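Local coordinates for protein cystalysin (Treponema denticola, PDB 1C7N) that belongs to the aminotransferase class I and II family of pyridoxal-5'-phosphate-dependent proteins and holds pyridoxal-5'-phosphate in a pocket of its large domain, at residues 90-104 with 247-261. Residues are numbered along the deposited sequence; the frame is centred on the assembly and turned at random.
Sequences DWIINTAGVVPAVFN and MSNIIIKNPDIRERF. With PLP (pyridoxal-5'-phosphate), chain I.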
ATOM      1  N   ASP A  90      -6.962 -15.290 -12.991  1.00 18.17           N
ATOM      2  CA  ASP A  90      -7.831 -14.134 -12.849  1.00 18.38           C
ATOM      3  C   ASP A  90      -8.650 -14.111 -11.560  1.00 17.79           C
ATOM      4  O   ASP A  90      -9.480 -13.232 -11.372  1.00 17.92           O
ATOM      5  CB  ASP A  90      -8.747 -13.997 -14.076  1.00 18.41           C
ATOM      6  CG  ASP A  90      -9.510 -15.267 -14.395  1.00 20.30           C
ATOM      7  OD1 ASP A  90     -10.270 -15.261 -15.390  1.00 19.97           O
ATOM      8  OD2 ASP A  90      -9.353 -16.270 -13.661  1.00 21.10           O
ATOM      9  N   TRP A  91      -8.402 -15.069 -10.671  1.00 18.01           N
ATOM     10  CA  TRP A  91      -9.088 -15.138  -9.375  1.00 17.16           C
ATOM     11  C   TRP A  91      -8.319 -14.309  -8.336  1.00 16.86           C
ATOM     12  O   TRP A  91      -8.852 -13.974  -7.278  1.00 16.45           O
ATOM     13  CB  TRP A  91      -9.120 -16.577  -8.859  1.00 18.91           C
ATOM     14  CG  TRP A  91     -10.067 -17.508  -9.534  1.00 20.01           C
ATOM     15  CD1 TRP A  91     -10.640 -17.362 -10.763  1.00 19.45           C
ATOM     16  CD2 TRP A  91     -10.504 -18.774  -9.031  1.00 20.67           C
ATOM     17  NE1 TRP A  91     -11.406 -18.467 -11.060  1.00 20.43           N
ATOM     18  CE2 TRP A  91     -11.340 -19.348 -10.015  1.00 20.96           C
ATOM     19  CE3 TRP A  91     -10.265 -19.483  -7.844  1.00 21.18           C
ATOM     20  CZ2 TRP A  91     -11.941 -20.600  -9.849  1.00 21.65           C
ATOM     21  CZ3 TRP A  91     -10.864 -20.733  -7.677  1.00 22.35           C
ATOM     22  CH2 TRP A  91     -11.694 -21.276  -8.678  1.00 21.09           C
ATOM     23  N   ILE A  92      -7.065 -13.995  -8.647  1.00 15.50           N
ATOM     24  CA  ILE A  92      -6.186 -13.257  -7.739  1.00 15.10           C
ATOM     25  C   ILE A  92      -6.315 -11.736  -7.751  1.00 14.54           C
ATOM     26  O   ILE A  92      -6.049 -11.095  -8.762  1.00 14.20           O
ATOM     27  CB  ILE A  92      -4.704 -13.584  -8.031  1.00 14.89           C
ATOM     28  CG1 ILE A  92      -4.480 -15.095  -7.996  1.00 14.76           C
ATOM     29  CG2 ILE A  92      -3.796 -12.911  -6.995  1.00 14.59           C
ATOM     30  CD1 ILE A  92      -3.118 -15.506  -8.512  1.00 15.92           C
ATOM     31  N   ILE A  93      -6.712 -11.170  -6.615  1.00 13.78           N
ATOM     32  CA  ILE A  93      -6.828  -9.715  -6.476  1.00 14.46           C
ATOM     33  C   ILE A  93      -5.814  -9.294  -5.407  1.00 13.96           C
ATOM     34  O   ILE A  93      -5.752  -9.897  -4.329  1.00 12.72           O
ATOM     35  CB  ILE A  93      -8.247  -9.287  -6.038  1.00 15.46           C
ATOM     36  CG1 ILE A  93      -9.276  -9.753  -7.077  1.00 15.60           C
ATOM     37  CG2 ILE A  93      -8.306  -7.769  -5.873  1.00 15.97           C
ATOM     38  CD1 ILE A  93      -9.030  -9.222  -8.483  1.00 17.41           C
ATOM     39  N   ASN A  94      -5.032  -8.260  -5.699  1.00 12.64           N
ATOM     40  CA  ASN A  94      -4.000  -7.804  -4.769  1.00 13.20           C
ATOM     41  C   ASN A  94      -4.360  -6.615  -3.888  1.00 13.33           C
ATOM     42  O   ASN A  94      -5.053  -5.688  -4.314  1.00 13.07           O
ATOM     43  CB  ASN A  94      -2.718  -7.462  -5.537  1.00 12.49           C
ATOM     44  CG  ASN A  94      -2.181  -8.639  -6.335  1.00 13.16           C
ATOM     45  OD1 ASN A  94      -2.003  -8.548  -7.549  1.00 11.10           O
ATOM     46  ND2 ASN A  94      -1.917  -9.747  -5.653  1.00 11.05           N
ATOM     47  N   THR A  95      -3.869  -6.657  -2.653  1.00 13.54           N
ATOM     48  CA  THR A  95      -4.071  -5.583  -1.689  1.00 13.45           C
ATOM     49  C   THR A  95      -2.778  -5.465  -0.901  1.00 14.05           C
ATOM     50  O   THR A  95      -1.987  -6.406  -0.858  1.00 15.27           O
ATOM     51  CB  THR A  95      -5.214  -5.885  -0.702  1.00 14.93           C
ATOM     52  OG1 THR A  95      -4.893  -7.057   0.056  1.00 15.47           O
ATOM     53  CG2 THR A  95      -6.526  -6.099  -1.447  1.00 15.28           C
ATOM     54  N   ALA A  96      -2.548  -4.305  -0.299  1.00 14.39           N
ATOM     55  CA  ALA A  96      -1.347  -4.096   0.490  1.00 13.97           C
ATOM     56  C   ALA A  96      -1.645  -4.566   1.907  1.00 14.68           C
ATOM     57  O   ALA A  96      -1.849  -3.758   2.808  1.00 15.79           O
ATOM     58  CB  ALA A  96      -0.963  -2.618   0.493  1.00 13.75           C
ATOM     59  N   GLY A  97      -1.695  -5.878   2.094  1.00 14.74           N
ATOM     60  CA  GLY A  97      -1.971  -6.412   3.411  1.00 12.98           C
ATOM     61  C   GLY A  97      -3.342  -7.044   3.528  1.00 12.86           C
ATOM     62  O   GLY A  97      -4.290  -6.654   2.851  1.00 11.84           O
ATOM     63  N   VAL A  98      -3.442  -8.031   4.410  1.00 12.65           N
ATOM     64  CA  VAL A  98      -4.689  -8.737   4.634  1.00 12.36           C
ATOM     65  C   VAL A  98      -5.707  -7.911   5.413  1.00 12.39           C
ATOM     66  O   VAL A  98      -6.894  -7.941   5.099  1.00 12.75           O
ATOM     67  CB  VAL A  98      -4.428 -10.066   5.373  1.00 11.97           C
ATOM     68  CG1 VAL A  98      -5.747 -10.743   5.734  1.00 12.39           C
ATOM     69  CG2 VAL A  98      -3.592 -10.977   4.491  1.00 13.60           C
ATOM     70  N   VAL A  99      -5.261  -7.174   6.427  1.00 12.67           N
ATOM     71  CA  VAL A  99      -6.197  -6.374   7.207  1.00 13.43           C
ATOM     72  C   VAL A  99      -6.965  -5.403   6.315  1.00 13.49           C
ATOM     73  O   VAL A  99      -8.189  -5.316   6.401  1.00 13.95           O
ATOM     74  CB  VAL A  99      -5.487  -5.607   8.343  1.00 14.96           C
ATOM     75  CG1 VAL A  99      -6.483  -4.706   9.069  1.00 15.13           C
ATOM     76  CG2 VAL A  99      -4.867  -6.606   9.323  1.00 14.87           C
ATOM     77  N   PRO A 100      -6.263  -4.657   5.444  1.00 13.47           N
ATOM     78  CA  PRO A 100      -7.000  -3.729   4.577  1.00 13.79           C
ATOM     79  C   PRO A 100      -8.002  -4.489   3.700  1.00 14.21           C
ATOM     80  O   PRO A 100      -9.081  -3.980   3.384  1.00 13.99           O
ATOM     81  CB  PRO A 100      -5.893  -3.070   3.756  1.00 14.74           C
ATOM     82  CG  PRO A 100      -4.746  -3.039   4.724  1.00 15.68           C
ATOM     83  CD  PRO A 100      -4.812  -4.425   5.349  1.00 14.07           C
ATOM     84  N   ALA A 101      -7.642  -5.711   3.311  1.00 13.14           N
ATOM     85  CA  ALA A 101      -8.526  -6.518   2.480  1.00 12.97           C
ATOM     86  C   ALA A 101      -9.766  -6.904   3.282  1.00 13.75           C
ATOM     87  O   ALA A 101     -10.876  -6.933   2.743  1.00 13.86           O
ATOM     88  CB  ALA A 101      -7.805  -7.760   1.993  1.00 13.19           C
ATOM     89  N   VAL A 102      -9.579  -7.196   4.566  1.00 13.62           N
ATOM     90  CA  VAL A 102     -10.704  -7.558   5.420  1.00 14.70           C
ATOM     91  C   VAL A 102     -11.612  -6.340   5.608  1.00 15.92           C
ATOM     92  O   VAL A 102     -12.834  -6.444   5.489  1.00 16.19           O
ATOM     93  CB  VAL A 102     -10.228  -8.074   6.796  1.00 14.58           C
ATOM     94  CG1 VAL A 102     -11.421  -8.266   7.723  1.00 13.94           C
ATOM     95  CG2 VAL A 102      -9.480  -9.392   6.619  1.00 15.30           C
ATOM     96  N   PHE A 103     -11.012  -5.185   5.894  1.00 16.24           N
ATOM     97  CA  PHE A 103     -11.788  -3.960   6.062  1.00 17.73           C
ATOM     98  C   PHE A 103     -12.610  -3.719   4.806  1.00 18.10           C
ATOM     99  O   PHE A 103     -13.773  -3.317   4.883  1.00 18.89           O
ATOM    100  CB  PHE A 103     -10.871  -2.755   6.295  1.00 18.74           C
ATOM    101  CG  PHE A 103     -10.647  -2.434   7.743  1.00 20.63           C
ATOM    102  CD1 PHE A 103      -9.834  -3.235   8.532  1.00 21.13           C
ATOM    103  CD2 PHE A 103     -11.259  -1.323   8.319  1.00 21.55           C
ATOM    104  CE1 PHE A 103      -9.627  -2.938   9.877  1.00 22.29           C
ATOM    105  CE2 PHE A 103     -11.062  -1.015   9.663  1.00 22.31           C
ATOM    106  CZ  PHE A 103     -10.243  -1.824  10.443  1.00 23.27           C
ATOM    107  N   ASN A 104     -11.993  -3.962   3.653  1.00 18.37           N
ATOM    108  CA  ASN A 104     -12.653  -3.777   2.370  1.00 18.64           C
ATOM    109  C   ASN A 104     -13.814  -4.754   2.205  1.00 18.33           C
ATOM    110  O   ASN A 104     -14.851  -4.406   1.641  1.00 17.86           O
ATOM    111  CB  ASN A 104     -11.654  -3.967   1.229  1.00 19.59           C
ATOM    112  CG  ASN A 104     -12.223  -3.556  -0.111  1.00 20.65           C
ATOM    113  OD1 ASN A 104     -12.655  -2.415  -0.285  1.00 21.70           O
ATOM    114  ND2 ASN A 104     -12.234  -4.481  -1.065  1.00 20.10           N
ATOM    115  N   MET A 247       2.176  -6.976   0.316  1.00 22.67           N
ATOM    116  CA  MET A 247       1.607  -7.587  -0.883  1.00 21.84           C
ATOM    117  C   MET A 247       0.797  -8.817  -0.504  1.00 20.63           C
ATOM    118  O   MET A 247       1.326  -9.763   0.077  1.00 22.86           O
ATOM    119  CB  MET A 247       2.701  -7.963  -1.883  1.00 21.49           C
ATOM    120  CG  MET A 247       2.168  -8.534  -3.198  1.00 20.55           C
ATOM    121  SD  MET A 247       0.852  -7.545  -3.976  1.00 23.78           S
ATOM    122  CE  MET A 247       1.745  -6.054  -4.432  1.00 20.90           C
ATOM    123  N   SER A 248      -0.492  -8.793  -0.827  1.00 18.17           N
ATOM    124  CA  SER A 248      -1.381  -9.899  -0.500  1.00 16.05           C
ATOM    125  C   SER A 248      -2.059 -10.468  -1.744  1.00 15.63           C
ATOM    126  O   SER A 248      -2.257  -9.767  -2.739  1.00 14.50           O
ATOM    127  CB  SER A 248      -2.457  -9.425   0.479  1.00 15.39           C
ATOM    128  OG  SER A 248      -1.886  -8.764   1.593  1.00 12.77           O
ATOM    129  N   ASN A 249      -2.413 -11.746  -1.676  1.00 14.14           N
ATOM    130  CA  ASN A 249      -3.089 -12.411  -2.777  1.00 13.84           C
ATOM    131  C   ASN A 249      -4.467 -12.863  -2.315  1.00 14.94           C
ATOM    132  O   ASN A 249      -4.621 -13.950  -1.743  1.00 13.94           O
ATOM    133  CB  ASN A 249      -2.274 -13.606  -3.258  1.00 11.67           C
ATOM    134  CG  ASN A 249      -0.991 -13.189  -3.926  1.00 12.62           C
ATOM    135  OD1 ASN A 249      -1.007 -12.442  -4.912  1.00 12.85           O
ATOM    136  ND2 ASN A 249       0.133 -13.659  -3.397  1.00  9.83           N
ATOM    137  N   ILE A 250      -5.460 -12.011  -2.548  1.00 14.43           N
ATOM    138  CA  ILE A 250      -6.830 -12.303  -2.154  1.00 15.79           C
ATOM    139  C   ILE A 250      -7.458 -13.091  -3.291  1.00 15.67           C
ATOM    140  O   ILE A 250      -7.534 -12.605  -4.424  1.00 15.49           O
ATOM    141  CB  ILE A 250      -7.624 -11.001  -1.911  1.00 15.90           C
ATOM    142  CG1 ILE A 250      -6.751  -9.995  -1.160  1.00 14.68           C
ATOM    143  CG2 ILE A 250      -8.863 -11.299  -1.071  1.00 16.79           C
ATOM    144  CD1 ILE A 250      -6.286 -10.483   0.222  1.00 15.73           C
ATOM    145  N   ILE A 251      -7.896 -14.311  -2.993  1.00 14.27           N
ATOM    146  CA  ILE A 251      -8.481 -15.175  -4.015  1.00 13.94           C
ATOM    147  C   ILE A 251     -10.003 -15.162  -3.996  1.00 14.14           C
ATOM    148  O   ILE A 251     -10.630 -15.496  -2.984  1.00 12.88           O
ATOM    149  CB  ILE A 251      -7.991 -16.630  -3.844  1.00 14.30           C
ATOM    150  CG1 ILE A 251      -6.469 -16.649  -3.683  1.00 12.89           C
ATOM    151  CG2 ILE A 251      -8.391 -17.466  -5.055  1.00 12.14           C
ATOM    152  CD1 ILE A 251      -5.715 -15.977  -4.823  1.00 16.00           C
ATOM    153  N   ILE A 252     -10.589 -14.785  -5.129  1.00 12.82           N
ATOM    154  CA  ILE A 252     -12.043 -14.707  -5.270  1.00 12.57           C
ATOM    155  C   ILE A 252     -12.483 -15.323  -6.597  1.00 14.02           C
ATOM    156  O   ILE A 252     -12.266 -14.747  -7.665  1.00 14.03           O
ATOM    157  CB  ILE A 252     -12.521 -13.244  -5.224  1.00 12.06           C
ATOM    158  CG1 ILE A 252     -11.915 -12.542  -4.004  1.00 10.43           C
ATOM    159  CG2 ILE A 252     -14.040 -13.190  -5.147  1.00  8.71           C
ATOM    160  CD1 ILE A 252     -12.213 -11.062  -3.950  1.00 11.59           C
ATOM    161  N   LYS A 253     -13.100 -16.498  -6.519  1.00 14.79           N
ATOM    162  CA  LYS A 253     -13.577 -17.219  -7.701  1.00 15.44           C
ATOM    163  C   LYS A 253     -14.734 -16.547  -8.443  1.00 16.38           C
ATOM    164  O   LYS A 253     -14.711 -16.433  -9.670  1.00 16.55           O
ATOM    165  CB  LYS A 253     -14.011 -18.632  -7.303  1.00 15.32           C
ATOM    166  CG  LYS A 253     -14.670 -19.421  -8.426  1.00 14.70           C
ATOM    167  CD  LYS A 253     -15.329 -20.685  -7.889  1.00 15.18           C
ATOM    168  CE  LYS A 253     -15.850 -21.557  -9.019  1.00 15.89           C
ATOM    169  NZ  LYS A 253     -16.701 -22.680  -8.529  1.00 15.85           N
ATOM    170  N   ASN A 254     -15.751 -16.117  -7.700  1.00 17.32           N
ATOM    171  CA  ASN A 254     -16.923 -15.487  -8.299  1.00 18.91           C
ATOM    172  C   ASN A 254     -16.638 -14.123  -8.918  1.00 20.23           C
ATOM    173  O   ASN A 254     -16.211 -13.194  -8.231  1.00 18.86           O
ATOM    174  CB  ASN A 254     -18.037 -15.355  -7.263  1.00 19.90           C
ATOM    175  CG  ASN A 254     -19.334 -14.850  -7.871  1.00 21.44           C
ATOM    176  OD1 ASN A 254     -19.557 -13.641  -7.979  1.00 22.87           O
ATOM    177  ND2 ASN A 254     -20.186 -15.776  -8.292  1.00 22.51           N
ATOM    178  N   PRO A 255     -16.883 -13.983 -10.233  1.00 21.89           N
ATOM    179  CA  PRO A 255     -16.653 -12.733 -10.959  1.00 22.81           C
ATOM    180  C   PRO A 255     -17.404 -11.543 -10.372  1.00 23.72           C
ATOM    181  O   PRO A 255     -16.878 -10.430 -10.332  1.00 24.18           O
ATOM    182  CB  PRO A 255     -17.111 -13.071 -12.374  1.00 23.17           C
ATOM    183  CG  PRO A 255     -16.802 -14.524 -12.482  1.00 22.59           C
ATOM    184  CD  PRO A 255     -17.311 -15.045 -11.160  1.00 22.84           C
ATOM    185  N   ASP A 256     -18.634 -11.775  -9.926  1.00 24.73           N
ATOM    186  CA  ASP A 256     -19.442 -10.712  -9.340  1.00 25.76           C
ATOM    187  C   ASP A 256     -18.846 -10.236  -8.024  1.00 24.45           C
ATOM    188  O   ASP A 256     -18.700  -9.035  -7.800  1.00 23.89           O
ATOM    189  CB  ASP A 256     -20.875 -11.199  -9.113  1.00 29.52           C
ATOM    190  CG  ASP A 256     -21.697 -11.192 -10.385  1.00 32.50           C
ATOM    191  OD1 ASP A 256     -21.226 -11.736 -11.406  1.00 35.06           O
ATOM    192  OD2 ASP A 256     -22.818 -10.642 -10.359  1.00 35.84           O
ATOM    193  N   ILE A 257     -18.509 -11.178  -7.150  1.00 23.05           N
ATOM    194  CA  ILE A 257     -17.915 -10.831  -5.864  1.00 22.14           C
ATOM    195  C   ILE A 257     -16.529 -10.226  -6.081  1.00 21.69           C
ATOM    196  O   ILE A 257     -16.167  -9.235  -5.445  1.00 21.31           O
ATOM    197  CB  ILE A 257     -17.777 -12.071  -4.955  1.00 22.25           C
ATOM    198  CG1 ILE A 257     -19.164 -12.577  -4.551  1.00 22.04           C
ATOM    199  CG2 ILE A 257     -16.959 -11.719  -3.726  1.00 20.86           C
ATOM    200  CD1 ILE A 257     -19.139 -13.886  -3.774  1.00 22.12           C
ATOM    201  N   ARG A 258     -15.760 -10.824  -6.984  1.00 20.37           N
ATOM    202  CA  ARG A 258     -14.419 -10.341  -7.277  1.00 21.32           C
ATOM    203  C   ARG A 258     -14.448  -8.898  -7.764  1.00 21.93           C
ATOM    204  O   ARG A 258     -13.684  -8.058  -7.290  1.00 22.43           O
ATOM    205  CB  ARG A 258     -13.751 -11.230  -8.330  1.00 20.32           C
ATOM    206  CG  ARG A 258     -12.290 -10.885  -8.602  1.00 19.97           C
ATOM    207  CD  ARG A 258     -11.591 -11.982  -9.399  1.00 20.92           C
ATOM    208  NE  ARG A 258     -12.145 -12.157 -10.740  1.00 21.47           N
ATOM    209  CZ  ARG A 258     -12.692 -13.286 -11.189  1.00 22.72           C
ATOM    210  NH1 ARG A 258     -12.768 -14.354 -10.407  1.00 21.84           N
ATOM    211  NH2 ARG A 258     -13.147 -13.356 -12.433  1.00 21.04           N
ATOM    212  N   GLU A 259     -15.339  -8.610  -8.707  1.00 22.17           N
ATOM    213  CA  GLU A 259     -15.449  -7.265  -9.254  1.00 22.18           C
ATOM    214  C   GLU A 259     -15.966  -6.246  -8.245  1.00 20.71           C
ATOM    215  O   GLU A 259     -15.661  -5.059  -8.353  1.00 19.92           O
ATOM    216  CB  GLU A 259     -16.323  -7.288 -10.518  1.00 23.69           C
ATOM    217  CG  GLU A 259     -15.595  -7.881 -11.725  1.00 27.15           C
ATOM    218  CD  GLU A 259     -16.511  -8.202 -12.894  1.00 29.94           C
ATOM    219  OE1 GLU A 259     -17.350  -7.350 -13.262  1.00 32.17           O
ATOM    220  OE2 GLU A 259     -16.381  -9.308 -13.456  1.00 32.35           O
ATOM    221  N   ARG A 260     -16.736  -6.699  -7.259  1.00 19.44           N
ATOM    222  CA  ARG A 260     -17.250  -5.791  -6.234  1.00 19.38           C
ATOM    223  C   ARG A 260     -16.143  -5.472  -5.231  1.00 19.90           C
ATOM    224  O   ARG A 260     -16.029  -4.345  -4.743  1.00 18.19           O
ATOM    225  CB  ARG A 260     -18.441  -6.409  -5.487  1.00 20.08           C
ATOM    226  CG  ARG A 260     -19.748  -6.438  -6.276  1.00 21.25           C
ATOM    227  CD  ARG A 260     -20.907  -5.917  -5.432  1.00 23.03           C
ATOM    228  NE  ARG A 260     -21.230  -6.771  -4.294  1.00 24.06           N
ATOM    229  CZ  ARG A 260     -21.916  -6.362  -3.230  1.00 25.48           C
ATOM    230  NH1 ARG A 260     -22.347  -5.112  -3.158  1.00 28.85           N
ATOM    231  NH2 ARG A 260     -22.180  -7.199  -2.239  1.00 27.91           N
ATOM    232  N   PHE A 261     -15.338  -6.482  -4.918  1.00 18.97           N
ATOM    233  CA  PHE A 261     -14.225  -6.326  -3.986  1.00 18.35           C
ATOM    234  C   PHE A 261     -13.212  -5.364  -4.603  1.00 18.51           C
ATOM    235  O   PHE A 261     -12.663  -4.492  -3.929  1.00 18.11           O
ATOM    236  CB  PHE A 261     -13.561  -7.685  -3.744  1.00 16.77           C
ATOM    237  CG  PHE A 261     -12.411  -7.639  -2.782  1.00 17.31           C
ATOM    238  CD1 PHE A 261     -12.626  -7.741  -1.411  1.00 15.63           C
ATOM    239  CD2 PHE A 261     -11.108  -7.493  -3.247  1.00 15.67           C
ATOM    240  CE1 PHE A 261     -11.556  -7.702  -0.518  1.00 15.43           C
ATOM    241  CE2 PHE A 261     -10.033  -7.451  -2.363  1.00 15.54           C
ATOM    242  CZ  PHE A 261     -10.256  -7.556  -0.995  1.00 16.19           C
TER
HETATM  243  N1  PLP I 400      -4.501 -12.077   9.632  1.00 18.15           N
HETATM  244  C2  PLP I 400      -4.008 -12.763  10.760  1.00 18.53           C
HETATM  245  C2A PLP I 400      -4.938 -13.820  11.327  1.00 17.94           C
HETATM  246  C3  PLP I 400      -2.639 -12.437  11.168  1.00 19.11           C
HETATM  247  O3  PLP I 400      -2.274 -13.034  12.303  1.00 20.43           O
HETATM  248  C4  PLP I 400      -1.881 -11.517  10.405  1.00 20.03           C
HETATM  249  C4A PLP I 400      -0.481 -11.238  10.719  1.00 19.47           C
HETATM  250  C5  PLP I 400      -2.521 -10.888   9.206  1.00 20.72           C
HETATM  251  C6  PLP I 400      -3.815 -11.165   8.870  1.00 18.41           C
HETATM  252  C5A PLP I 400      -1.568 -10.211   8.224  1.00 23.70           C
HETATM  253  O4P PLP I 400      -1.708  -8.902   7.835  1.00 28.26           O
HETATM  254  P   PLP I 400      -0.628  -8.471   6.698  1.00 28.09           P
HETATM  255  O1P PLP I 400      -0.737  -7.014   6.716  1.00 32.15           O
HETATM  256  O2P PLP I 400      -1.076  -9.064   5.375  1.00 29.74           O
HETATM  257  O3P PLP I 400       0.717  -8.932   7.059  1.00 29.26           O
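Ile93 and Ile250 form a hydrogen-bonded pair of an antiparallel strand contact at one margin of the seven-stranded mixed sheet of the fold-type I PLP-dependent family. Strand 92-95 is the outermost strand within this chain; strand 248-251 joins it to strand 230-234. The segment axes run 140° apart, and reciprocal bonds fix the register: Ile93 N to Ile250 O (2.7 Å) and Ile250 N to Ile93 O. Ile252 N, donating to Trp91 O, prolongs the pairing.

On the face carrying Ile93, Thr95 and Ile250, helices 98-109 and 255-267 close over the sheet. Phe261 reaches from helix 255-267 toward helix 98-109, its ring edge toward Ile93 CG2, Thr95 CG2 and Ala101. Over the centre of one ring face stands Asn104 ND2, 3.2 Å above the plane, while also donating to Phe261 O at 2.9 Å; that acceptor lies near the amide plane, so one amide nitrogen meets both ring and backbone of Phe261. Asn104 OD1 accepts from Ser264 OG.

On the face bearing Ile92 and Asn94, Ile251 CD1 packs on Ile92 CG1, and Asn94 ND2 gives a straight bond (176°) to Ser248 O. Asn94 CG sits anti to the carbonyl carbon of Asn94 (chi1 -58°), swinging the amide back to the neighbouring strand. Helix 69-83 adds Tyr71 and Val75.

At the outer end, Lys253 runs alongside Trp91: its CB lies 3.6 Å from the centroid of the six-membered ring, almost straight above it, a CH-pi contact, while NZ forms salt bridges with Glu224 and Asp228.

At the other end the strand turns through Gly97 into helix 98-109, whose first turn meets pyridoxal-5'-phosphate: Val98 N donates to PLP O2P at 2.8 Å, and Val98 CG1 rests 3.7 Å from PLP C6.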